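PDB 3HL0: maleylacetate reductase from Agrobacterium tumefaciens, which probably catalyses the NADH-dependent reduction of maleylacetate to 3-oxoadipate, a step in the breakdown of gamma-resorcylate. Local coordinates for residues 71-76 / 107-112; 117-122 / 155-160; 203-208 / 294-299; 322-327 / 337-342. All coordinates share one frame; numbering follows the deposited sequence. Where two conformers were deposited one is given.

Overall arrangement
The four contacts come in series along the chain, each closing before the next opens. Contact 1 and residues 117-122 of contact 2 belong to the nucleotide-binding part of the fold, built on a six-stranded parallel sheet. Helix 97-110 of contact 1 leads into strand 113-118 of contact 2, yet their centres lie about 23 Å apart. Contacts 3 and 4 lie in the helical C-terminal part, with centres about 29 Å apart. Contact 2 touches contact 3, where Tyr-121 packs on Leu-205; their centres are about 18 Å apart. Contact 2 binds NAD directly, and this packing ties the cofactor loop to the helical part. Contact 4 is remote from the annotated sites.

Contact 1. Residues 71-76 / 107-112; sequences TPVEVT and ALRTDA
Thr-76 and Arg-109 have the nearest CA atoms of segments 71-76 and 107-112, and these are still 9.2 Å apart. The gap between the start of helix 73-85 and the last part of helix 97-110 is spanned by the long side chain of Arg-109. Its chain is extended from CG to NE and meets both Thr-76 and Val-73 at about a right angle. The methyl of Thr-76 does most of the touching. Thr-76 CG2 lies over one face of the guanidinium, 3.3 Å above the plane and offset toward the rim. It is 3.6 Å from Arg-109 NH1 and equally close to Arg-109 CD. The rotamer explains this, since chi1 of -66° sets OG1 beside the backbone N and CG2 anti to it. Val-73 adds a looser, oblique approach. Its CG1 is 3.9 Å from Arg-109 NH2, but Val-73 was modelled in two conformers, so this detail is less certain. The contact is packing alone, and the polar end of Arg-109 is held elsewhere. NH1 bonds to Gln-132 OE1 and to the carbonyl of Ala-105 in its own helix, which would help fix the rotation of the group under the Thr-76 methyl. Thr-76 also rests on Leu-102 and Ala-105 of helix 97-110, and Arg-109 on Val-80 of helix 73-85. The two helices lie side by side against the parallel sheet of the nucleotide-binding part. Strand 129-134 borders both: Thr-133 pairs through backbone bonds with Thr-71 and Val-73, and Gln-132 holds Arg-109.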
loop_
_atom_site.group_PDB
_atom_site.type_symbol
_atom_site.label_atom_id
_atom_site.label_comp_id
_atom_site.label_asym_id
_atom_site.label_seq_id
_atom_site.Cartn_x
_atom_site.Cartn_y
_atom_site.Cartn_z
ATOM N N THR A 71 1.843 -5.260 11.287
ATOM C CA THR A 71 2.785 -5.777 12.300
ATOM C C THR A 71 2.469 -7.261 12.638
ATOM O O THR A 71 2.173 -7.608 13.780
ATOM C CB THR A 71 2.816 -4.859 13.569
ATOM O OG1 THR A 71 2.750 -3.472 13.164
ATOM C CG2 THR A 71 4.091 -5.051 14.381
ATOM N N PRO A 72 2.564 -8.145 11.636
ATOM C CA PRO A 72 2.253 -9.562 11.922
ATOM C C PRO A 72 3.333 -10.214 12.812
ATOM O O PRO A 72 4.520 -9.953 12.654
ATOM C CB PRO A 72 2.175 -10.200 10.525
ATOM C CG PRO A 72 2.843 -9.233 9.580
ATOM C CD PRO A 72 3.039 -7.916 10.261
ATOM N N VAL A 73 2.900 -11.038 13.758
ATOM C CA VAL A 73 3.807 -11.624 14.747
ATOM C C VAL A 73 4.966 -12.445 14.148
ATOM O O VAL A 73 6.068 -12.467 14.705
ATOM C CB VAL A 73 2.985 -12.412 15.829
ATOM C CG1 VAL A 73 3.880 -13.161 16.788
ATOM C CG2 VAL A 73 2.086 -11.453 16.597
ATOM N N GLU A 74 4.747 -13.108 13.011
ATOM C CA GLU A 74 5.824 -13.911 12.421
ATOM C C GLU A 74 6.969 -13.065 11.883
ATOM O O GLU A 74 8.124 -13.445 12.027
ATOM C CB GLU A 74 5.328 -14.946 11.410
ATOM C CG GLU A 74 4.469 -16.036 12.054
ATOM C CD GLU A 74 5.189 -16.829 13.170
ATOM O OE1 GLU A 74 6.356 -17.233 12.977
ATOM O OE2 GLU A 74 4.577 -17.068 14.241
ATOM N N VAL A 75 6.648 -11.883 11.338
ATOM C CA VAL A 75 7.677 -10.942 10.943
ATOM C C VAL A 75 8.411 -10.396 12.178
ATOM O O VAL A 75 9.647 -10.296 12.196
ATOM C CB VAL A 75 7.084 -9.778 10.102
ATOM C CG1 VAL A 75 8.144 -8.685 9.848
ATOM C CG2 VAL A 75 6.543 -10.313 8.789
ATOM N N THR A 76 7.663 -10.053 13.220
ATOM C CA THR A 76 8.305 -9.591 14.450
ATOM C C THR A 76 9.266 -10.654 15.010
ATOM O O THR A 76 10.380 -10.335 15.422
ATOM C CB THR A 76 7.268 -9.234 15.496
ATOM O OG1 THR A 76 6.536 -8.103 15.010
ATOM C CG2 THR A 76 7.937 -8.892 16.853
ATOM N N ALA A 107 10.638 -3.949 20.814
ATOM C CA ALA A 107 10.820 -3.447 22.182
ATOM C C ALA A 107 9.998 -4.248 23.201
ATOM O O ALA A 107 10.504 -4.550 24.307
ATOM C CB ALA A 107 10.458 -1.951 22.256
ATOM N N LEU A 108 8.770 -4.606 22.850
ATOM C CA LEU A 108 7.933 -5.415 23.768
ATOM C C LEU A 108 8.619 -6.720 24.181
ATOM O O LEU A 108 8.473 -7.182 25.316
ATOM C CB LEU A 108 6.556 -5.715 23.147
ATOM C CG LEU A 108 5.555 -6.576 23.915
ATOM C CD1 LEU A 108 5.090 -5.843 25.175
ATOM C CD2 LEU A 108 4.371 -6.837 23.019
ATOM N N ARG A 109 9.391 -7.290 23.265
ATOM C CA ARG A 109 9.925 -8.625 23.428
ATOM C C ARG A 109 11.356 -8.622 23.942
ATOM O O ARG A 109 11.843 -9.629 24.462
ATOM C CB ARG A 109 9.845 -9.360 22.088
ATOM C CG ARG A 109 8.407 -9.751 21.752
ATOM C CD ARG A 109 8.228 -10.039 20.287
ATOM N NE ARG A 109 6.901 -10.579 20.023
ATOM C CZ ARG A 109 5.814 -9.841 19.765
ATOM N NH1 ARG A 109 5.863 -8.519 19.747
ATOM N NH2 ARG A 109 4.653 -10.428 19.531
ATOM N N THR A 110 12.047 -7.494 23.813
ATOM C CA THR A 110 13.483 -7.452 24.101
ATOM C C THR A 110 13.882 -6.287 25.011
ATOM O O THR A 110 15.059 -6.163 25.394
ATOM C CB THR A 110 14.289 -7.235 22.815
ATOM O OG1 THR A 110 14.009 -5.911 22.336
ATOM C CG2 THR A 110 13.936 -8.245 21.721
ATOM N N ASP A 111 12.931 -5.412 25.303
ATOM C CA ASP A 111 13.189 -4.124 25.962
ATOM C C ASP A 111 14.225 -3.220 25.235
ATOM O O ASP A 111 14.842 -2.344 25.853
ATOM C CB ASP A 111 13.535 -4.306 27.449
ATOM C CG ASP A 111 12.900 -3.230 28.332
ATOM O OD1 ASP A 111 11.782 -2.749 28.007
ATOM O OD2 ASP A 111 13.526 -2.873 29.352
ATOM N N ALA A 112 14.400 -3.423 23.924
ATOM C CA ALA A 112 15.248 -2.532 23.104
ATOM C C ALA A 112 14.814 -1.093 23.337
ATOM O O ALA A 112 13.602 -0.807 23.363
ATOM C CB ALA A 112 15.060 -2.862 21.613
#

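Contact 2. Residues 117-122 / 155-160; sequences IPTTYA and AELTLG. With NAD (nicotinamide-adenine-dinucleotide), chain D.
Thr-119 and Leu-157 meet where the Rossmann-like sheet ends in the NAD pocket: strand 113-118 runs out into one loop, and the turn after strand 150-153 forms the other. Leu-157 CD1 presses on Ile-117 CG2 at 3.5 Å, tighter than usual for two carbons. Leu-157 CB faces Thr-119 CG2 more loosely. The adenine bridges both loops through its amino group. NAD N6A donates to Thr-119 O at 3.0 Å and makes a weak bond to Leu-157 O. Thr-119 OG1 sits beside adenine N7A and is bonded to Gln-45 NE2. At the pyrophosphate, Thr-120 OG1 donates to NAD O2N at 2.7 Å. Thr-120 OG1 also accepts from Ala-122 N at 3.3 Å, an ST turn that helps position the hydroxyl. Further out, Thr-158 CG2 packs against the Thr-119 carbonyl. Tyr-121 OH, also bonded to Arg-218 NH1, is linked to this threonine through a water in the plane of the tyrosine ring, at its edge. The water donates to Thr-158 OG1, which in turn donates to Ala-155 O at 2.7 Å, in the carbonyl plane and on a lone pair; Thr-158 N uses that carbonyl too.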
loop_
_atom_site.group_PDB
_atom_site.type_symbol
_atom_site.label_atom_id
_atom_site.label_comp_id
_atom_site.label_asym_id
_atom_site.label_seq_id
_atom_site.Cartn_x
_atom_site.Cartn_y
_atom_site.Cartn_z
ATOM N N ILE A 117 12.359 7.609 13.704
ATOM C CA ILE A 117 12.548 8.680 12.718
ATOM C C ILE A 117 11.293 8.635 11.803
ATOM O O ILE A 117 11.264 7.908 10.776
ATOM C CB ILE A 117 13.852 8.480 11.904
ATOM C CG1 ILE A 117 15.054 8.354 12.842
ATOM C CG2 ILE A 117 14.047 9.710 10.946
ATOM C CD1 ILE A 117 16.323 7.966 12.056
ATOM N N PRO A 118 10.218 9.363 12.196
ATOM C CA PRO A 118 8.920 9.214 11.503
ATOM C C PRO A 118 8.960 9.882 10.145
ATOM O O PRO A 118 9.505 10.965 10.017
ATOM C CB PRO A 118 7.907 9.920 12.419
ATOM C CG PRO A 118 8.618 10.171 13.727
ATOM C CD PRO A 118 10.129 10.189 13.422
ATOM N N THR A 119 8.309 9.268 9.149
ATOM C CA THR A 119 8.315 9.848 7.804
ATOM C C THR A 119 6.892 10.000 7.270
ATOM O O THR A 119 6.709 10.284 6.094
ATOM C CB THR A 119 9.180 9.014 6.834
ATOM O OG1 THR A 119 8.630 7.678 6.725
ATOM C CG2 THR A 119 10.667 8.909 7.347
ATOM N N THR A 120 5.893 9.753 8.121
ATOM C CA THR A 120 4.489 10.073 7.774
ATOM C C THR A 120 3.898 10.884 8.903
ATOM O O THR A 120 4.628 11.371 9.788
ATOM C CB THR A 120 3.591 8.826 7.529
ATOM O OG1 THR A 120 3.314 8.162 8.777
ATOM C CG2 THR A 120 4.246 7.836 6.539
ATOM N N TYR A 121 2.572 11.043 8.894
ATOM C CA TYR A 121 1.886 11.844 9.896
ATOM C C TYR A 121 1.093 11.005 10.890
ATOM O O TYR A 121 0.286 11.516 11.645
ATOM C CB TYR A 121 0.981 12.872 9.198
ATOM C CG TYR A 121 1.765 13.746 8.195
ATOM C CD1 TYR A 121 3.018 14.296 8.537
ATOM C CD2 TYR A 121 1.260 13.985 6.904
ATOM C CE1 TYR A 121 3.735 15.065 7.628
ATOM C CE2 TYR A 121 1.967 14.740 5.979
ATOM C CZ TYR A 121 3.209 15.287 6.354
ATOM O OH TYR A 121 3.877 16.030 5.418
ATOM N N ALA A 122 1.344 9.709 10.905
ATOM C CA ALA A 122 0.556 8.772 11.754
ATOM C C ALA A 122 0.654 9.068 13.252
ATOM O O ALA A 122 -0.323 8.863 13.985
ATOM C CB ALA A 122 1.027 7.294 11.490
ATOM N N ALA A 155 12.125 16.977 8.721
ATOM C CA ALA A 155 11.132 17.205 7.652
ATOM C C ALA A 155 11.736 16.922 6.253
ATOM O O ALA A 155 10.990 16.651 5.311
ATOM C CB ALA A 155 10.576 18.581 7.726
ATOM N N GLU A 156 13.063 16.924 6.115
ATOM C CA GLU A 156 13.663 16.582 4.794
ATOM C C GLU A 156 13.266 15.172 4.333
ATOM O O GLU A 156 13.166 14.916 3.113
ATOM C CB GLU A 156 15.188 16.779 4.807
ATOM C CG GLU A 156 15.559 18.244 4.966
ATOM C CD GLU A 156 17.074 18.521 5.064
ATOM O OE1 GLU A 156 17.900 17.582 5.120
ATOM O OE2 GLU A 156 17.413 19.715 5.093
ATOM N N LEU A 157 13.046 14.257 5.291
ATOM C CA LEU A 157 12.723 12.871 5.015
ATOM C C LEU A 157 11.259 12.695 4.560
ATOM O O LEU A 157 10.879 11.633 4.095
ATOM C CB LEU A 157 12.986 12.010 6.243
ATOM C CG LEU A 157 14.419 12.115 6.754
ATOM C CD1 LEU A 157 14.582 11.009 7.770
ATOM C CD2 LEU A 157 15.448 12.001 5.634
ATOM N N THR A 158 10.486 13.758 4.682
ATOM C CA THR A 158 9.101 13.753 4.225
ATOM C C THR A 158 8.880 14.403 2.880
ATOM O O THR A 158 7.770 14.357 2.355
ATOM C CB THR A 158 8.141 14.400 5.238
ATOM O OG1 THR A 158 8.412 15.788 5.346
ATOM C CG2 THR A 158 8.209 13.691 6.611
ATOM N N LEU A 159 9.916 14.996 2.288
ATOM C CA LEU A 159 9.742 15.659 1.002
ATOM C C LEU A 159 9.272 14.611 -0.021
ATOM O O LEU A 159 8.466 14.939 -0.917
ATOM C CB LEU A 159 11.034 16.328 0.505
ATOM C CG LEU A 159 11.516 17.548 1.342
ATOM C CD1 LEU A 159 12.967 17.876 1.003
ATOM C CD2 LEU A 159 10.671 18.769 1.151
ATOM N N GLY A 160 9.741 13.376 0.163
ATOM C CA GLY A 160 9.432 12.288 -0.761
ATOM C C GLY A 160 8.164 11.520 -0.463
ATOM O O GLY A 160 7.857 10.512 -1.144
HETATM P PA NAD D . 2.686 2.958 6.615
HETATM O O1A NAD D . 3.708 3.028 7.695
HETATM O O2A NAD D . 1.907 1.706 6.472
HETATM O O5B NAD D . 3.353 3.467 5.259
HETATM C C5B NAD D . 2.668 3.229 4.025
HETATM C C4B NAD D . 3.718 3.159 2.927
HETATM O O4B NAD D . 4.292 4.454 2.754
HETATM C C3B NAD D . 4.854 2.180 3.274
HETATM O O3B NAD D . 5.221 1.363 2.147
HETATM C C2B NAD D . 5.972 3.124 3.655
HETATM O O2B NAD D . 7.259 2.585 3.431
HETATM C C1B NAD D . 5.708 4.345 2.762
HETATM N N9A NAD D . 6.288 5.600 3.298
HETATM C C8A NAD D . 6.132 6.113 4.571
HETATM N N7A NAD D . 6.811 7.280 4.658
HETATM C C5A NAD D . 7.425 7.529 3.459
HETATM C C6A NAD D . 8.243 8.567 3.014
HETATM N N6A NAD D . 8.380 9.755 3.657
HETATM N N1A NAD D . 8.705 8.471 1.701
HETATM C C2A NAD D . 8.344 7.420 0.887
HETATM N N3A NAD D . 7.532 6.403 1.317
HETATM C C4A NAD D . 7.081 6.469 2.605
HETATM O O3 NAD D . 1.528 4.090 6.833
HETATM P PN NAD D . 1.066 4.892 8.166
HETATM O O1N NAD D . -0.277 5.442 7.818
HETATM O O2N NAD D . 2.174 5.786 8.495
HETATM O O5D NAD D . 0.880 3.785 9.306
HETATM C C5D NAD D . -0.265 2.939 9.363
HETATM C C4D NAD D . 0.010 1.887 10.437
HETATM O O4D NAD D . 0.345 2.561 11.642
HETATM C C3D NAD D . -1.257 1.091 10.725
HETATM O O3D NAD D . -0.861 -0.241 11.086
HETATM C C2D NAD D . -1.847 1.820 11.910
HETATM O O2D NAD D . -2.733 1.034 12.708
HETATM C C1D NAD D . -0.590 2.222 12.659
HETATM N N1N NAD D . -0.778 3.359 13.550
HETATM C C2N NAD D . -0.532 3.143 14.873
HETATM C C3N NAD D . -0.696 4.186 15.760
HETATM C C7N NAD D . -0.366 3.849 17.156
HETATM O O7N NAD D . -0.440 4.887 18.004
HETATM N N7N NAD D . -0.027 2.590 17.528
HETATM C C4N NAD D . -1.071 5.510 15.340
HETATM C C5N NAD D . -1.324 5.705 13.980
HETATM C C6N NAD D . -1.180 4.618 13.099
HETATM O O HOH W 1 6.214 16.774 6.538
#

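Contact 3. Residues 203-208 / 294-299; sequences EALPVV and FDFAAR
Phe-296 is the first residue of segment 294-299 to touch segment 203-208. The two helix segments run nearly the same way, 28° apart, with their axes 10.5 Å from each other at closest approach. Phe-296 and Arg-299 reach across this distance to Pro-206. The ring of Phe-296 reaches across because CG is anti to the backbone N, chi1 175°. Its CE1 comes within 3.8 Å of Pro-206 CG, and the two side chains cross at about a right angle. CZ, at the far end of the ring, meets Leu-205 CB at 4.2 Å. Both partners approach the ring obliquely. The ring is buried and also packs on Leu-171 and Met-174 of helix 163-180. One turn later comes Arg-299, which is exposed. Its chain bends at chi3 (55°) and lays the guanidinium over the proline, so that one face rests on Pro-206 CG. NH2 is the nearest part, 3.5 Å from Pro-206 CB. NH1 lies in the plane of the Phe-296 ring, at its edge. Pro-206 therefore meets both an aromatic side chain and a charged one, which adjoin each other. Helix 188-210 is kinked at Pro-206, whose N carries no hydrogen to bond to the turn before. Just beyond the segment, Leu-300 packs on Leu-205 and Pro-206, and the carbonyl of Arg-299 accepts from Arg-209 NH1. The contact joins helices 188-210 and 289-300, with helix 163-180 beside them, in the way helices pack in the all-helical C-terminal domain of the iron-containing alcohol dehydrogenase family.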
loop_
_atom_site.group_PDB
_atom_site.type_symbol
_atom_site.label_atom_id
_atom_site.label_comp_id
_atom_site.label_asym_id
_atom_site.label_seq_id
_atom_site.Cartn_x
_atom_site.Cartn_y
_atom_site.Cartn_z
ATOM N N GLU A 203 -3.319 24.498 7.822
ATOM C CA GLU A 203 -2.451 25.408 7.099
ATOM C C GLU A 203 -1.558 24.704 6.079
ATOM O O GLU A 203 -1.448 25.166 4.908
ATOM C CB GLU A 203 -1.591 26.197 8.095
ATOM C CG GLU A 203 -0.708 27.213 7.402
ATOM C CD GLU A 203 -0.002 28.114 8.390
ATOM O OE1 GLU A 203 1.186 27.868 8.662
ATOM O OE2 GLU A 203 -0.647 29.064 8.901
ATOM N N ALA A 204 -0.913 23.622 6.512
ATOM C CA ALA A 204 0.173 22.986 5.773
ATOM C C ALA A 204 -0.306 22.070 4.666
ATOM O O ALA A 204 0.307 22.069 3.599
ATOM C CB ALA A 204 1.125 22.213 6.688
ATOM N N LEU A 205 -1.332 21.245 4.906
ATOM C CA LEU A 205 -1.648 20.204 3.903
ATOM C C LEU A 205 -2.013 20.760 2.511
ATOM O O LEU A 205 -1.537 20.182 1.554
ATOM C CB LEU A 205 -2.754 19.259 4.428
ATOM C CG LEU A 205 -2.244 18.409 5.605
ATOM C CD1 LEU A 205 -3.438 17.679 6.280
ATOM C CD2 LEU A 205 -1.153 17.379 5.202
ATOM N N PRO A 206 -2.796 21.863 2.407
ATOM C CA PRO A 206 -3.087 22.401 1.053
ATOM C C PRO A 206 -1.835 22.877 0.331
ATOM O O PRO A 206 -1.750 22.761 -0.921
ATOM C CB PRO A 206 -4.009 23.594 1.335
ATOM C CG PRO A 206 -4.694 23.199 2.642
ATOM C CD PRO A 206 -3.555 22.601 3.435
ATOM N N VAL A 207 -0.867 23.401 1.090
ATOM C CA VAL A 207 0.433 23.809 0.526
ATOM C C VAL A 207 1.274 22.639 0.094
ATOM O O VAL A 207 1.836 22.623 -1.027
ATOM C CB VAL A 207 1.215 24.718 1.487
ATOM C CG1 VAL A 207 2.573 25.175 0.832
ATOM C CG2 VAL A 207 0.353 25.942 1.811
ATOM N N VAL A 208 1.350 21.616 0.943
ATOM C CA VAL A 208 2.035 20.372 0.595
ATOM C C VAL A 208 1.465 19.736 -0.696
ATOM O O VAL A 208 2.235 19.210 -1.519
ATOM C CB VAL A 208 2.001 19.354 1.802
ATOM C CG1 VAL A 208 2.489 17.981 1.351
ATOM C CG2 VAL A 208 2.879 19.908 2.916
ATOM N N PHE A 294 -15.288 17.832 5.832
ATOM C CA PHE A 294 -15.574 17.290 4.501
ATOM C C PHE A 294 -15.113 18.240 3.389
ATOM O O PHE A 294 -14.459 17.820 2.426
ATOM C CB PHE A 294 -17.100 17.022 4.410
ATOM C CG PHE A 294 -17.549 16.450 3.093
ATOM C CD1 PHE A 294 -17.736 15.075 2.968
ATOM C CD2 PHE A 294 -17.838 17.285 2.013
ATOM C CE1 PHE A 294 -18.198 14.525 1.790
ATOM C CE2 PHE A 294 -18.290 16.734 0.801
ATOM C CZ PHE A 294 -18.471 15.348 0.714
ATOM N N ASP A 295 -15.417 19.531 3.550
ATOM C CA ASP A 295 -14.990 20.515 2.549
ATOM C C ASP A 295 -13.467 20.612 2.498
ATOM O O ASP A 295 -12.874 20.715 1.414
ATOM C CB ASP A 295 -15.587 21.894 2.844
ATOM C CG ASP A 295 -17.113 21.928 2.724
ATOM O OD1 ASP A 295 -17.695 21.003 2.125
ATOM O OD2 ASP A 295 -17.724 22.904 3.225
ATOM N N PHE A 296 -12.824 20.560 3.683
ATOM C CA PHE A 296 -11.364 20.630 3.719
ATOM C C PHE A 296 -10.736 19.413 3.028
ATOM O O PHE A 296 -9.791 19.547 2.257
ATOM C CB PHE A 296 -10.897 20.747 5.188
ATOM C CG PHE A 296 -9.410 20.711 5.348
ATOM C CD1 PHE A 296 -8.599 21.793 4.955
ATOM C CD2 PHE A 296 -8.792 19.579 5.851
ATOM C CE1 PHE A 296 -7.214 21.732 5.094
ATOM C CE2 PHE A 296 -7.410 19.514 5.979
ATOM C CZ PHE A 296 -6.608 20.575 5.619
ATOM N N ALA A 297 -11.269 18.220 3.288
ATOM C CA ALA A 297 -10.767 17.003 2.674
ATOM C C ALA A 297 -10.901 17.088 1.153
ATOM O O ALA A 297 -10.041 16.599 0.434
ATOM C CB ALA A 297 -11.545 15.772 3.221
ATOM N N ALA A 298 -11.978 17.732 0.688
ATOM C CA ALA A 298 -12.185 17.871 -0.748
ATOM C C ALA A 298 -11.116 18.802 -1.331
ATOM O O ALA A 298 -10.641 18.510 -2.433
ATOM C CB ALA A 298 -13.611 18.388 -1.054
ATOM N N ARG A 299 -10.733 19.870 -0.610
ATOM C CA ARG A 299 -9.615 20.749 -1.058
ATOM C C ARG A 299 -8.328 19.931 -1.206
ATOM O O ARG A 299 -7.449 20.291 -1.988
ATOM C CB ARG A 299 -9.375 21.941 -0.102
ATOM C CG ARG A 299 -10.498 23.002 0.001
ATOM C CD ARG A 299 -10.141 24.042 1.103
ATOM N NE ARG A 299 -8.817 24.639 0.845
ATOM C CZ ARG A 299 -7.974 25.099 1.762
ATOM N NH1 ARG A 299 -8.254 25.026 3.067
ATOM N NH2 ARG A 299 -6.827 25.628 1.364
#

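Contact 4. Residues 322-327 / 337-342; sequences LATANP and TAIRDL
Ala-323 and Ile-339 form the closer half of this small contact. Their CA atoms are 7.7 Å apart, and Ala-323 CB lies 4.0 Å from Ile-339 CG2. Here the end of helix 316-323 faces helix 336-348. Ile-339 directs its branches as its first torsion dictates: with chi1 at -65°, CG1 is beside the backbone N and CG2 is anti to it. Both residues are buried, and neighbouring helices complete their surroundings. Leu-243 of helix 239-251 packs on Ala-323. Ile-339 meets Leu-239 of the same helix, Tyr-269 of helix 255-271, and Ile-334 in the connecting loop. The other half is looser. Thr-324 CG2 approaches Ile-339 CG1 only to 4.4 Å, and the residue is partly exposed. Its methyl is turned to the isoleucine, while OG1 is bonded back to the carbonyl of Ala-320, with that of Glu-321 also in range, both in helix 316-323. The polar group is thus satisfied without help from segment 337-342. Further along, Ala-325, Asn-326 and Pro-327 are exposed. On the far helix, Thr-337 and Asp-341 are likewise exposed in the assembly. Arg-340 gives the two helices a polar tie beside the apolar one, since its NE forms a salt bridge with Asp-317 OD1 and its side chain rests on Leu-316 and Ala-320. Far from the annotated sites, this is plain packing of two consecutive helices joined by a twelve-residue connection, within the helical C-terminal domain of an iron-containing alcohol dehydrogenase.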
loop_
_atom_site.group_PDB
_atom_site.type_symbol
_atom_site.label_atom_id
_atom_site.label_comp_id
_atom_site.label_asym_id
_atom_site.label_seq_id
_atom_site.Cartn_x
_atom_site.Cartn_y
_atom_site.Cartn_z
ATOM N N LEU A 322 -21.091 -4.837 14.466
ATOM C CA LEU A 322 -19.789 -4.944 15.108
ATOM C C LEU A 322 -19.450 -3.664 15.849
ATOM O O LEU A 322 -18.861 -3.701 16.929
ATOM C CB LEU A 322 -18.691 -5.228 14.072
ATOM C CG LEU A 322 -18.171 -6.606 13.721
ATOM C CD1 LEU A 322 -16.854 -6.411 12.985
ATOM C CD2 LEU A 322 -17.942 -7.475 14.966
ATOM N N ALA A 323 -19.827 -2.529 15.270
ATOM C CA ALA A 323 -19.506 -1.236 15.872
ATOM C C ALA A 323 -20.262 -0.990 17.160
ATOM O O ALA A 323 -19.901 -0.109 17.946
ATOM C CB ALA A 323 -19.795 -0.105 14.858
ATOM N N THR A 324 -21.327 -1.764 17.390
ATOM C CA THR A 324 -22.127 -1.565 18.598
ATOM C C THR A 324 -22.014 -2.713 19.580
ATOM O O THR A 324 -22.682 -2.725 20.624
ATOM C CB THR A 324 -23.604 -1.206 18.265
ATOM O OG1 THR A 324 -24.101 -2.027 17.199
ATOM C CG2 THR A 324 -23.669 0.220 17.816
ATOM N N ALA A 325 -21.141 -3.658 19.270
ATOM C CA ALA A 325 -21.035 -4.864 20.090
ATOM C C ALA A 325 -20.414 -4.579 21.453
ATOM O O ALA A 325 -20.926 -5.047 22.480
ATOM C CB ALA A 325 -20.264 -5.950 19.342
ATOM N N ASN A 326 -19.330 -3.811 21.467
ATOM C CA ASN A 326 -18.576 -3.547 22.694
ATOM C C ASN A 326 -18.689 -2.099 23.155
ATOM O O ASN A 326 -18.192 -1.184 22.477
ATOM C CB ASN A 326 -17.121 -3.959 22.496
ATOM C CG ASN A 326 -16.978 -5.461 22.237
ATOM O OD1 ASN A 326 -16.371 -5.890 21.247
ATOM N ND2 ASN A 326 -17.574 -6.265 23.109
ATOM N N PRO A 327 -19.354 -1.870 24.304
ATOM C CA PRO A 327 -19.603 -0.491 24.734
ATOM C C PRO A 327 -18.322 0.252 25.120
ATOM O O PRO A 327 -17.443 -0.315 25.781
ATOM C CB PRO A 327 -20.508 -0.656 25.966
ATOM C CG PRO A 327 -21.083 -2.059 25.844
ATOM C CD PRO A 327 -19.951 -2.844 25.241
ATOM N N THR A 337 -28.783 2.210 15.109
ATOM C CA THR A 337 -29.407 2.845 13.941
ATOM C C THR A 337 -28.677 4.104 13.502
ATOM O O THR A 337 -28.585 4.393 12.302
ATOM C CB THR A 337 -30.928 3.095 14.101
ATOM O OG1 THR A 337 -31.157 4.048 15.138
ATOM C CG2 THR A 337 -31.678 1.762 14.396
ATOM N N ALA A 338 -28.193 4.876 14.482
ATOM C CA ALA A 338 -27.510 6.117 14.185
ATOM C C ALA A 338 -26.125 5.841 13.566
ATOM O O ALA A 338 -25.697 6.572 12.659
ATOM C CB ALA A 338 -27.411 6.986 15.435
ATOM N N ILE A 339 -25.486 4.769 14.013
ATOM C CA ILE A 339 -24.209 4.329 13.397
ATOM C C ILE A 339 -24.482 3.785 11.988
ATOM O O ILE A 339 -23.714 4.035 11.041
ATOM C CB ILE A 339 -23.462 3.301 14.271
ATOM C CG1 ILE A 339 -23.027 3.964 15.605
ATOM C CG2 ILE A 339 -22.290 2.701 13.517
ATOM C CD1 ILE A 339 -22.120 5.256 15.440
ATOM N N ARG A 340 -25.582 3.058 11.843
ATOM C CA ARG A 340 -25.967 2.611 10.498
ATOM C C ARG A 340 -26.185 3.780 9.527
ATOM O O ARG A 340 -25.764 3.694 8.367
ATOM C CB ARG A 340 -27.184 1.660 10.576
ATOM C CG ARG A 340 -27.602 1.064 9.217
ATOM C CD ARG A 340 -26.511 0.167 8.624
ATOM N NE ARG A 340 -26.969 -0.290 7.301
ATOM C CZ ARG A 340 -26.864 0.417 6.203
ATOM N NH1 ARG A 340 -26.250 1.610 6.223
ATOM N NH2 ARG A 340 -27.341 -0.076 5.044
ATOM N N ASP A 341 -26.832 4.861 9.977
ATOM C CA ASP A 341 -27.023 6.069 9.172
ATOM C C ASP A 341 -25.653 6.702 8.829
ATOM O O ASP A 341 -25.438 7.113 7.703
ATOM C CB ASP A 341 -27.837 7.117 9.937
ATOM C CG ASP A 341 -29.294 6.707 10.222
ATOM O OD1 ASP A 341 -29.809 5.820 9.527
ATOM O OD2 ASP A 341 -29.908 7.335 11.165
ATOM N N LEU A 342 -24.777 6.805 9.825
ATOM C CA LEU A 342 -23.398 7.360 9.648
ATOM C C LEU A 342 -22.677 6.551 8.541
ATOM O O LEU A 342 -22.088 7.142 7.605
ATOM C CB LEU A 342 -22.618 7.249 10.981
ATOM C CG LEU A 342 -21.215 7.889 11.078
ATOM C CD1 LEU A 342 -20.813 7.919 12.553
ATOM C CD2 LEU A 342 -20.181 7.071 10.324
#